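Local coordinates for sulfite reductase [ferredoxin] (Mycobacterium tuberculosis, PDB 1ZJ8), which catalyses the six-electron reduction of sulfite to sulfide with ferredoxin as electron donor, using a siroheme and a [4Fe-4S] cluster, at residues A115-A120 against G380-R385; S182-E187 against G344-K349; V355-I360 against Q390-L395. All blocks are in the same frame, centred on the assembly; numbering follows the deposited sequence.

Contact 1. Residues A115-A120 against G380-R385; sequences ALSAAA and GSDRIR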
loop_
_atom_site.group_PDB
_atom_site.type_symbol
_atom_site.label_atom_id
_atom_site.label_comp_id
_atom_site.label_asym_id
_atom_site.label_seq_id
_atom_site.Cartn_x
_atom_site.Cartn_y
_atom_site.Cartn_z
ATOM N N ALA A 115 -6.981 -11.533 -1.647
ATOM C CA ALA A 115 -8.025 -12.559 -1.616
ATOM C C ALA A 115 -7.716 -13.704 -0.665
ATOM O O ALA A 115 -6.689 -14.326 -0.808
ATOM C CB ALA A 115 -8.243 -13.094 -3.020
ATOM N N LEU A 116 -8.629 -13.992 0.268
ATOM C CA LEU A 116 -8.453 -15.043 1.279
ATOM C C LEU A 116 -9.722 -15.857 1.492
ATOM O O LEU A 116 -10.816 -15.366 1.255
ATOM C CB LEU A 116 -8.082 -14.444 2.630
ATOM C CG LEU A 116 -6.931 -13.439 2.701
ATOM C CD1 LEU A 116 -6.875 -12.774 4.074
ATOM C CD2 LEU A 116 -5.583 -14.113 2.359
ATOM N N SER A 117 -9.564 -17.100 1.951
ATOM C CA SER A 117 -10.694 -17.931 2.341
ATOM C C SER A 117 -11.037 -17.622 3.787
ATOM O O SER A 117 -10.315 -16.896 4.454
ATOM C CB SER A 117 -10.369 -19.422 2.191
ATOM O OG SER A 117 -9.381 -19.858 3.121
ATOM N N ALA A 118 -12.131 -18.179 4.277
ATOM C CA ALA A 118 -12.471 -18.007 5.674
ATOM C C ALA A 118 -11.436 -18.706 6.542
ATOM O O ALA A 118 -11.010 -18.169 7.553
ATOM C CB ALA A 118 -13.852 -18.558 5.943
ATOM N N ALA A 119 -11.024 -19.905 6.129
ATOM C CA ALA A 119 -9.993 -20.682 6.839
ATOM C C ALA A 119 -8.666 -19.925 6.947
ATOM O O ALA A 119 -8.036 -19.931 8.014
ATOM C CB ALA A 119 -9.777 -22.022 6.152
ATOM N N ALA A 120 -8.254 -19.283 5.854
ATOM C CA ALA A 120 -7.013 -18.536 5.834
ATOM C C ALA A 120 -7.100 -17.327 6.760
ATOM O O ALA A 120 -6.123 -16.988 7.432
ATOM C CB ALA A 120 -6.672 -18.102 4.401
ATOM N N GLY A 380 -22.325 -18.073 5.607
ATOM C CA GLY A 380 -22.131 -19.011 4.510
ATOM C C GLY A 380 -21.136 -18.544 3.466
ATOM O O GLY A 380 -21.168 -19.031 2.331
ATOM N N SER A 381 -20.219 -17.648 3.867
ATOM C CA SER A 381 -19.218 -17.065 2.959
ATOM C C SER A 381 -17.812 -17.574 3.211
ATOM O O SER A 381 -17.383 -17.669 4.359
ATOM C CB SER A 381 -19.203 -15.533 3.083
ATOM O OG SER A 381 -17.951 -14.969 2.667
ATOM N N ASP A 382 -17.090 -17.854 2.128
ATOM C CA ASP A 382 -15.707 -18.298 2.183
ATOM C C ASP A 382 -14.778 -17.381 1.406
ATOM O O ASP A 382 -13.642 -17.790 1.104
ATOM C CB ASP A 382 -15.614 -19.706 1.591
ATOM C CG ASP A 382 -14.238 -20.361 1.785
ATOM O OD1 ASP A 382 -13.808 -20.523 2.963
ATOM O OD2 ASP A 382 -13.609 -20.729 0.751
ATOM N N ARG A 383 -15.228 -16.165 1.068
ATOM C CA ARG A 383 -14.344 -15.168 0.428
ATOM C C ARG A 383 -14.406 -13.776 1.050
ATOM O O ARG A 383 -15.478 -13.171 1.133
ATOM C CB ARG A 383 -14.685 -14.942 -1.043
ATOM C CG ARG A 383 -14.670 -16.137 -1.948
ATOM C CD ARG A 383 -15.823 -15.994 -2.932
ATOM N NE ARG A 383 -15.451 -15.632 -4.299
ATOM C CZ ARG A 383 -16.306 -15.178 -5.219
ATOM N NH1 ARG A 383 -17.578 -14.971 -4.931
ATOM N NH2 ARG A 383 -15.876 -14.914 -6.442
ATOM N N ILE A 384 -13.229 -13.265 1.398
ATOM C CA ILE A 384 -13.034 -11.927 1.923
ATOM C C ILE A 384 -11.799 -11.352 1.220
ATOM O O ILE A 384 -10.892 -12.100 0.819
ATOM C CB ILE A 384 -12.846 -11.957 3.464
ATOM C CG1 ILE A 384 -12.434 -10.585 4.005
ATOM C CG2 ILE A 384 -11.768 -12.961 3.888
ATOM C CD1 ILE A 384 -12.507 -10.474 5.544
ATOM N N ARG A 385 -11.783 -10.033 1.053
ATOM C CA ARG A 385 -10.678 -9.336 0.415
ATOM C C ARG A 385 -10.204 -8.161 1.267
ATOM O O ARG A 385 -11.035 -7.406 1.802
ATOM C CB ARG A 385 -11.132 -8.781 -0.942
ATOM C CG ARG A 385 -11.067 -9.765 -2.120
ATOM C CD ARG A 385 -12.376 -10.495 -2.319
ATOM N NE ARG A 385 -12.230 -11.690 -3.152
ATOM C CZ ARG A 385 -12.313 -11.716 -4.484
ATOM N NH1 ARG A 385 -12.545 -10.625 -5.197
ATOM N NH2 ARG A 385 -12.190 -12.871 -5.110
#
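L116 and I384 form a hydrogen-bonded antiparallel pair that attaches the short strand 115-116 to strand 384-386, at the edge of a five-stranded antiparallel sheet. The other four strands of this sheet come from the second ferredoxin-like half of the chain, so that the first half contributes one of its two edge strands. L116 N donates to I384 O at 3.0 Å, close to the line of the C=O bond, and I384 N returns a bond to L116 O at 3.2 Å. The tight side of the contact is the face carrying the buried side chains of L116 and I384. With CG1 of I384 anti to its backbone N (chi1 172°), the CG2 branch is the one turned to the neighbouring strand, 3.7 Å from L116 O and 4.2 Å from L116 CB. Helices 118-131 and 366-379 close over this face through L121, L124, V372 and M376. The reverse face is more open to solvent: exposed A115 brings CB to 4.2 Å from NE of the partly exposed R385, obliquely to the guanidinium plane, while R385 NH1 makes weak hydrogen bonds to P183 O and A185 O. The side chain of R383 starts out away from 115-120, and its NH1 and NH2 form salt bridges with D396 and E187. Beyond the strand pair the segments meet at the start of helix 118-131. S117 is the N-cap, its OG accepting from A120 N at 3.0 Å. The CA of S117 also points a C-H at D382 O, with 3.2 Å between the CA and the oxygen. D382 is exposed to solvent, and its carboxylate reaches the first turn of the helix. There A118 N donates to D382 OD1 at 3.2 Å, meeting the oxygen from above the carboxylate plane, 62° out of it.

Contact 2. Residues S182-E187 against G344-K349; sequences SPLAGE and GVQRLK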
loop_
_atom_site.group_PDB
_atom_site.type_symbol
_atom_site.label_atom_id
_atom_site.label_comp_id
_atom_site.label_asym_id
_atom_site.label_seq_id
_atom_site.Cartn_x
_atom_site.Cartn_y
_atom_site.Cartn_z
ATOM N N SER A 182 -8.562 -5.800 -7.733
ATOM C CA SER A 182 -9.886 -5.344 -7.324
ATOM C C SER A 182 -10.427 -6.242 -6.225
ATOM O O SER A 182 -10.522 -7.475 -6.404
ATOM C CB SER A 182 -10.884 -5.378 -8.477
ATOM O OG SER A 182 -12.214 -5.303 -7.994
ATOM N N PRO A 183 -10.789 -5.639 -5.087
ATOM C CA PRO A 183 -11.507 -6.333 -4.031
ATOM C C PRO A 183 -12.796 -6.983 -4.478
ATOM O O PRO A 183 -13.366 -7.739 -3.704
ATOM C CB PRO A 183 -11.860 -5.200 -3.053
ATOM C CG PRO A 183 -10.864 -4.192 -3.262
ATOM C CD PRO A 183 -10.508 -4.246 -4.721
ATOM N N LEU A 184 -13.290 -6.645 -5.669
ATOM C CA LEU A 184 -14.498 -7.282 -6.227
ATOM C C LEU A 184 -14.222 -7.945 -7.560
ATOM O O LEU A 184 -15.106 -8.036 -8.412
ATOM C CB LEU A 184 -15.631 -6.261 -6.370
ATOM C CG LEU A 184 -16.476 -6.238 -5.102
ATOM C CD1 LEU A 184 -15.929 -5.213 -4.105
ATOM C CD2 LEU A 184 -17.909 -5.960 -5.456
ATOM N N ALA A 185 -12.998 -8.420 -7.736
ATOM C CA ALA A 185 -12.625 -9.093 -8.960
ATOM C C ALA A 185 -13.535 -10.318 -9.172
ATOM O O ALA A 185 -13.640 -11.181 -8.290
ATOM C CB ALA A 185 -11.181 -9.487 -8.900
ATOM N N GLY A 186 -14.223 -10.363 -10.314
ATOM C CA GLY A 186 -15.131 -11.461 -10.638
ATOM C C GLY A 186 -16.567 -11.345 -10.153
ATOM O O GLY A 186 -17.398 -12.210 -10.460
ATOM N N GLU A 187 -16.869 -10.298 -9.387
ATOM C CA GLU A 187 -18.245 -10.093 -8.925
ATOM C C GLU A 187 -18.823 -8.685 -9.125
ATOM O O GLU A 187 -20.052 -8.512 -9.010
ATOM C CB GLU A 187 -18.381 -10.506 -7.461
ATOM C CG GLU A 187 -17.956 -11.969 -7.175
ATOM C CD GLU A 187 -18.842 -13.028 -7.852
ATOM O OE1 GLU A 187 -19.920 -12.649 -8.377
ATOM O OE2 GLU A 187 -18.468 -14.233 -7.829
ATOM N N GLY A 344 -19.351 -0.259 2.223
ATOM C CA GLY A 344 -20.816 -0.339 2.223
ATOM C C GLY A 344 -21.276 -1.585 1.498
ATOM O O GLY A 344 -20.457 -2.482 1.225
ATOM N N VAL A 345 -22.567 -1.653 1.171
ATOM C CA VAL A 345 -23.165 -2.861 0.587
ATOM C C VAL A 345 -23.344 -2.665 -0.899
ATOM O O VAL A 345 -23.780 -1.595 -1.325
ATOM C CB VAL A 345 -24.547 -3.191 1.198
ATOM C CG1 VAL A 345 -25.034 -4.529 0.690
ATOM C CG2 VAL A 345 -24.494 -3.203 2.699
ATOM N N GLN A 346 -23.006 -3.684 -1.689
ATOM C CA GLN A 346 -23.267 -3.651 -3.139
ATOM C C GLN A 346 -23.699 -5.009 -3.685
ATOM O O GLN A 346 -23.377 -6.040 -3.113
ATOM C CB GLN A 346 -22.080 -3.081 -3.926
ATOM C CG GLN A 346 -20.854 -3.936 -3.962
ATOM C CD GLN A 346 -19.806 -3.370 -4.886
ATOM O OE1 GLN A 346 -19.940 -3.464 -6.110
ATOM N NE2 GLN A 346 -18.746 -2.785 -4.316
ATOM N N ARG A 347 -24.443 -4.973 -4.789
ATOM C CA ARG A 347 -24.969 -6.156 -5.433
ATOM C C ARG A 347 -23.914 -6.747 -6.378
ATOM O O ARG A 347 -23.143 -6.025 -7.029
ATOM C CB ARG A 347 -26.247 -5.807 -6.203
ATOM C CG ARG A 347 -26.951 -6.979 -6.889
ATOM C CD ARG A 347 -27.550 -7.999 -5.915
ATOM N NE ARG A 347 -28.617 -7.402 -5.113
ATOM C CZ ARG A 347 -29.187 -7.957 -4.038
ATOM N NH1 ARG A 347 -28.834 -9.161 -3.605
ATOM N NH2 ARG A 347 -30.133 -7.297 -3.385
ATOM N N LEU A 348 -23.918 -8.078 -6.454
ATOM C CA LEU A 348 -22.904 -8.831 -7.165
ATOM C C LEU A 348 -23.485 -9.632 -8.321
ATOM O O LEU A 348 -24.675 -9.972 -8.312
ATOM C CB LEU A 348 -22.226 -9.755 -6.170
ATOM C CG LEU A 348 -21.589 -8.980 -5.021
ATOM C CD1 LEU A 348 -20.846 -9.946 -4.111
ATOM C CD2 LEU A 348 -20.653 -7.926 -5.551
ATOM N N LYS A 349 -22.628 -9.919 -9.309
ATOM C CA LYS A 349 -22.980 -10.806 -10.410
ATOM C C LYS A 349 -23.541 -12.135 -9.897
ATOM O O LYS A 349 -24.379 -12.702 -10.564
ATOM C CB LYS A 349 -21.768 -11.045 -11.312
ATOM C CG LYS A 349 -21.331 -9.848 -12.170
ATOM C CD LYS A 349 -19.847 -9.986 -12.674
ATOM C CE LYS A 349 -19.644 -11.123 -13.734
ATOM N NZ LYS A 349 -19.827 -12.519 -13.205
#
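K349 lies along the backbone of G186 and E187, and its own N donates to E187 O at 3.0 Å in a nearly straight bond (N-H...O 170°). From there its side chain can be followed outward. CB is 3.8 Å from E187 OE1, CG 3.7 Å from E187 O, and CD passes the carbonyl carbon of E187. Bends at chi3 and chi4 (69° and -68°) then curl the chain back: CE comes within 4.1 Å of G186 O, and NZ lies 3.7 Å from the same oxygen, too far for a hydrogen bond. The E187 carboxylate is engaged by other groups: OE2 in a salt bridge with R383, OE1 with N350 N. The segment 182-187 is a loop following strand 176-181 in the first of the two nitrite/sulfite reductase 4Fe-4S family domains, opened by an ST turn in which S182 OG accepts from L184 N. It packs against an edge strand, 344-347, of the ferredoxin-like sheet and the residues after it. The L184 and Q346 side chains approach from opposite directions, L184 CD2 meeting the amide at CD and OE1, and Q346 NE2 is hydrogen-bonded to H342 ND1. The same methyl, L184 CD2, touches L348 CD2 at 3.4 Å, while L348 CD2 also lies 3.9 Å from E187 CB.

Contact 3. Residues V355-I360 against Q390-L395; sequences VGVAPI and QKLVIL. With SRM (siroheme), chain E.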
loop_
_atom_site.group_PDB
_atom_site.type_symbol
_atom_site.label_atom_id
_atom_site.label_comp_id
_atom_site.label_asym_id
_atom_site.label_seq_id
_atom_site.Cartn_x
_atom_site.Cartn_y
_atom_site.Cartn_z
ATOM N N VAL A 355 -20.128 -6.641 1.204
ATOM C CA VAL A 355 -20.221 -5.679 2.296
ATOM C C VAL A 355 -18.806 -5.212 2.630
ATOM O O VAL A 355 -17.964 -6.019 3.001
ATOM C CB VAL A 355 -20.861 -6.365 3.536
ATOM C CG1 VAL A 355 -20.851 -5.468 4.762
ATOM C CG2 VAL A 355 -22.264 -6.812 3.198
ATOM N N GLY A 356 -18.529 -3.922 2.476
ATOM C CA GLY A 356 -17.207 -3.376 2.839
ATOM C C GLY A 356 -17.248 -2.664 4.185
ATOM O O GLY A 356 -18.186 -1.911 4.472
ATOM N N VAL A 357 -16.237 -2.890 5.010
ATOM C CA VAL A 357 -16.200 -2.284 6.332
ATOM C C VAL A 357 -14.945 -1.475 6.511
ATOM O O VAL A 357 -13.914 -1.751 5.904
ATOM C CB VAL A 357 -16.248 -3.303 7.481
ATOM C CG1 VAL A 357 -17.634 -3.857 7.627
ATOM C CG2 VAL A 357 -15.233 -4.423 7.290
ATOM N N ALA A 358 -15.042 -0.485 7.385
ATOM C CA ALA A 358 -13.986 0.503 7.551
ATOM C C ALA A 358 -13.505 0.492 8.978
ATOM O O ALA A 358 -14.166 1.030 9.855
ATOM C CB ALA A 358 -14.482 1.923 7.195
ATOM N N PRO A 359 -12.331 -0.098 9.207
ATOM C CA PRO A 359 -11.704 0.096 10.489
ATOM C C PRO A 359 -11.122 1.510 10.511
ATOM O O PRO A 359 -11.471 2.332 9.652
ATOM C CB PRO A 359 -10.629 -0.990 10.525
ATOM C CG PRO A 359 -10.470 -1.484 9.100
ATOM C CD PRO A 359 -11.533 -0.915 8.273
ATOM N N ILE A 360 -10.271 1.805 11.488
ATOM C CA ILE A 360 -9.596 3.079 11.560
ATOM C C ILE A 360 -8.149 2.865 11.118
ATOM O O ILE A 360 -7.330 2.317 11.861
ATOM C CB ILE A 360 -9.646 3.637 13.000
ATOM C CG1 ILE A 360 -11.076 4.041 13.375
ATOM C CG2 ILE A 360 -8.691 4.823 13.142
ATOM C CD1 ILE A 360 -11.223 4.631 14.768
ATOM N N GLN A 390 -6.884 0.148 3.038
ATOM C CA GLN A 390 -6.779 -0.400 4.390
ATOM C C GLN A 390 -8.138 -0.810 4.964
ATOM O O GLN A 390 -8.425 -0.592 6.154
ATOM C CB GLN A 390 -6.097 0.580 5.345
ATOM C CG GLN A 390 -4.842 1.217 4.843
ATOM C CD GLN A 390 -4.418 2.365 5.733
ATOM O OE1 GLN A 390 -5.253 3.178 6.154
ATOM N NE2 GLN A 390 -3.125 2.438 6.042
ATOM N N LYS A 391 -8.962 -1.405 4.109
ATOM C CA LYS A 391 -10.318 -1.805 4.463
ATOM C C LYS A 391 -10.502 -3.277 4.163
ATOM O O LYS A 391 -9.604 -3.922 3.619
ATOM C CB LYS A 391 -11.326 -0.932 3.714
ATOM C CG LYS A 391 -11.481 0.488 4.348
ATOM C CD LYS A 391 -11.046 1.634 3.450
ATOM C CE LYS A 391 -11.056 3.014 4.163
ATOM N NZ LYS A 391 -9.817 3.442 4.873
ATOM N N LEU A 392 -11.639 -3.840 4.550
ATOM C CA LEU A 392 -11.936 -5.215 4.135
ATOM C C LEU A 392 -13.357 -5.402 3.657
ATOM O O LEU A 392 -14.284 -4.810 4.199
ATOM C CB LEU A 392 -11.600 -6.240 5.229
ATOM C CG LEU A 392 -11.457 -5.814 6.684
ATOM C CD1 LEU A 392 -11.301 -7.057 7.589
ATOM C CD2 LEU A 392 -10.267 -4.898 6.880
ATOM N N VAL A 393 -13.508 -6.253 2.644
ATOM C CA VAL A 393 -14.828 -6.585 2.135
ATOM C C VAL A 393 -15.064 -8.092 2.069
ATOM O O VAL A 393 -14.192 -8.846 1.644
ATOM C CB VAL A 393 -15.136 -5.841 0.794
ATOM C CG1 VAL A 393 -13.895 -5.172 0.238
ATOM C CG2 VAL A 393 -15.805 -6.745 -0.226
ATOM N N ILE A 394 -16.257 -8.498 2.506
ATOM C CA ILE A 394 -16.724 -9.894 2.501
ATOM C C ILE A 394 -17.683 -10.136 1.343
ATOM O O ILE A 394 -18.649 -9.405 1.211
ATOM C CB ILE A 394 -17.567 -10.218 3.765
ATOM C CG1 ILE A 394 -16.998 -9.582 5.041
ATOM C CG2 ILE A 394 -17.701 -11.730 3.956
ATOM C CD1 ILE A 394 -15.715 -10.187 5.506
ATOM N N LEU A 395 -17.468 -11.180 0.546
ATOM C CA LEU A 395 -18.373 -11.490 -0.564
ATOM C C LEU A 395 -19.415 -12.576 -0.233
ATOM O O LEU A 395 -19.346 -13.228 0.808
ATOM C CB LEU A 395 -17.552 -11.923 -1.776
ATOM C CG LEU A 395 -16.327 -11.099 -2.121
ATOM C CD1 LEU A 395 -15.712 -11.657 -3.368
ATOM C CD2 LEU A 395 -16.705 -9.665 -2.324
HETATM FE FE SRM E . 6.182 1.312 2.719
HETATM C CHA SRM E . 9.361 1.456 3.962
HETATM C CHB SRM E . 5.014 0.764 5.810
HETATM C CHC SRM E . 3.161 1.130 1.522
HETATM C CHD SRM E . 6.943 3.822 0.470
HETATM N NA SRM E . 7.036 0.950 4.490
HETATM C C1A SRM E . 8.353 0.923 4.793
HETATM C C2A SRM E . 8.658 0.272 6.107
HETATM C CMA SRM E . 9.061 -1.152 5.880
HETATM C CDA SRM E . 9.635 1.061 6.934
HETATM C CEA SRM E . 11.057 0.609 7.034
HETATM O O3A SRM E . 11.741 0.571 6.006
HETATM O O4A SRM E . 11.545 0.271 8.122
HETATM C C3A SRM E . 7.323 0.358 6.763
HETATM C CAA SRM E . 6.955 -0.834 7.581
HETATM C CBA SRM E . 7.472 -0.488 8.952
HETATM C CCA SRM E . 6.617 -1.098 10.014
HETATM O O1A SRM E . 5.376 -1.101 9.864
HETATM O O2A SRM E . 7.180 -1.608 11.013
HETATM C C4A SRM E . 6.402 0.687 5.638
HETATM N NB SRM E . 4.444 0.855 3.516
HETATM C C1B SRM E . 4.092 0.607 4.779
HETATM C C2B SRM E . 2.675 0.142 4.967
HETATM C CMB SRM E . 2.508 -0.942 5.994
HETATM C CDB SRM E . 1.875 1.325 5.401
HETATM C CEB SRM E . 0.425 1.131 5.672
HETATM O O3B SRM E . -0.061 1.228 6.819
HETATM O O4B SRM E . -0.286 0.860 4.705
HETATM C C3B SRM E . 2.355 -0.249 3.540
HETATM C CAB SRM E . 2.758 -1.674 3.267
HETATM C CBB SRM E . 1.966 -2.276 2.146
HETATM C CCB SRM E . 2.548 -3.603 1.752
HETATM O O1B SRM E . 2.016 -4.653 2.105
HETATM O O2B SRM E . 3.548 -3.673 1.046
HETATM C C4B SRM E . 3.350 0.605 2.802
HETATM N NC SRM E . 5.226 2.345 1.395
HETATM C C1C SRM E . 4.022 2.012 0.886
HETATM C C2C SRM E . 3.567 2.891 -0.087
HETATM C CDC SRM E . 2.208 3.024 -0.691
HETATM C CEC SRM E . 1.804 2.215 -1.861
HETATM O O3C SRM E . 2.529 1.272 -2.253
HETATM O O4C SRM E . 0.740 2.549 -2.402
HETATM C C3C SRM E . 4.655 3.676 -0.322
HETATM C CAC SRM E . 4.559 4.758 -1.348
HETATM C CBC SRM E . 4.475 4.410 -2.819
HETATM C CCC SRM E . 5.870 4.089 -3.326
HETATM O O1C SRM E . 6.451 3.027 -2.974
HETATM O O2C SRM E . 6.408 4.939 -4.081
HETATM C C4C SRM E . 5.660 3.291 0.527
HETATM N ND SRM E . 7.903 2.166 2.080
HETATM C C1D SRM E . 7.923 3.268 1.313
HETATM C C2D SRM E . 9.171 3.902 1.459
HETATM C CAD SRM E . 9.796 4.743 0.361
HETATM C CBD SRM E . 10.718 4.079 -0.614
HETATM C CCD SRM E . 11.291 4.780 -1.812
HETATM O O1D SRM E . 10.937 4.357 -2.936
HETATM O O2D SRM E . 12.085 5.750 -1.687
HETATM C C3D SRM E . 9.901 3.132 2.349
HETATM C CDD SRM E . 11.400 3.142 2.475
HETATM C CED SRM E . 12.315 2.453 1.486
HETATM O O3D SRM E . 11.879 1.650 0.661
HETATM O O4D SRM E . 13.534 2.676 1.478
HETATM C C4D SRM E . 9.106 2.061 2.723
#
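The shortest polar bond between V355-I360 and Q390-L395 runs from V357 N to L392 O, 2.9 Å long and almost straight (N-H...O 171°). It belongs to an antiparallel ladder of the five-stranded ferredoxin-like sheet, between the central strand 392-397 and its neighbour 353-357. In another hydrogen-bonded pair, V355 N donates to I394 O and I394 N to V355 O, both at 3.1 Å. The return bond from L392 N to V357 O is weak. V355, V357, L392 and I394 share one face; helix 399-411 packs on it, with L402, I406 and L409 against V355, and L409 also against V357. V357 CG1 is anti to the carbonyl carbon (chi1 -75°), which puts CG2 between the backbone N and the carbonyl carbon, 4.1 Å from L392 CG. The opposite face carries G356 and V393, a non-hydrogen-bonded pair in which V393 CB rests 3.8 Å from G356 CA. Past the strand ends, P359 packs on 390-395 through CG and CD: CG lies 4.1 Å from L392 CD2 and also approaches Q390 O. The K391 chain runs beside V357 and A358 before NZ turns back to bond Y389 O. Q390 leads from the sheet to the siroheme pocket. Its extended side chain gives NE2 to A427 O as a hydrogen bond, and NE2 also lies 3.4 Å from O3B of a siroheme carboxylate.

All three contacts involve one antiparallel sheet, ordered 115-116, 384-386, 392-397, 353-357, 344-347. Contact 1 lies at one edge, contact 3 in the interior, and contact 2 at the other edge, where a loop of the first 4Fe-4S family domain packs on it. Their centres are 12 to 14 Å apart. Along the chain, contact 2 is nested inside the loop closed by contact 1 and precedes contact 3, whose segments alternate with those of contact 1. Loop 182-187 also touches the 380-385 side of contact 1. Contact 1 thus joins the two ferredoxin-like halves in one sheet, contact 2 ties the first 4Fe-4S family domain to the second half, and contact 3 lies within that half, whose central strand, 392-397, follows Q390 of the siroheme pocket.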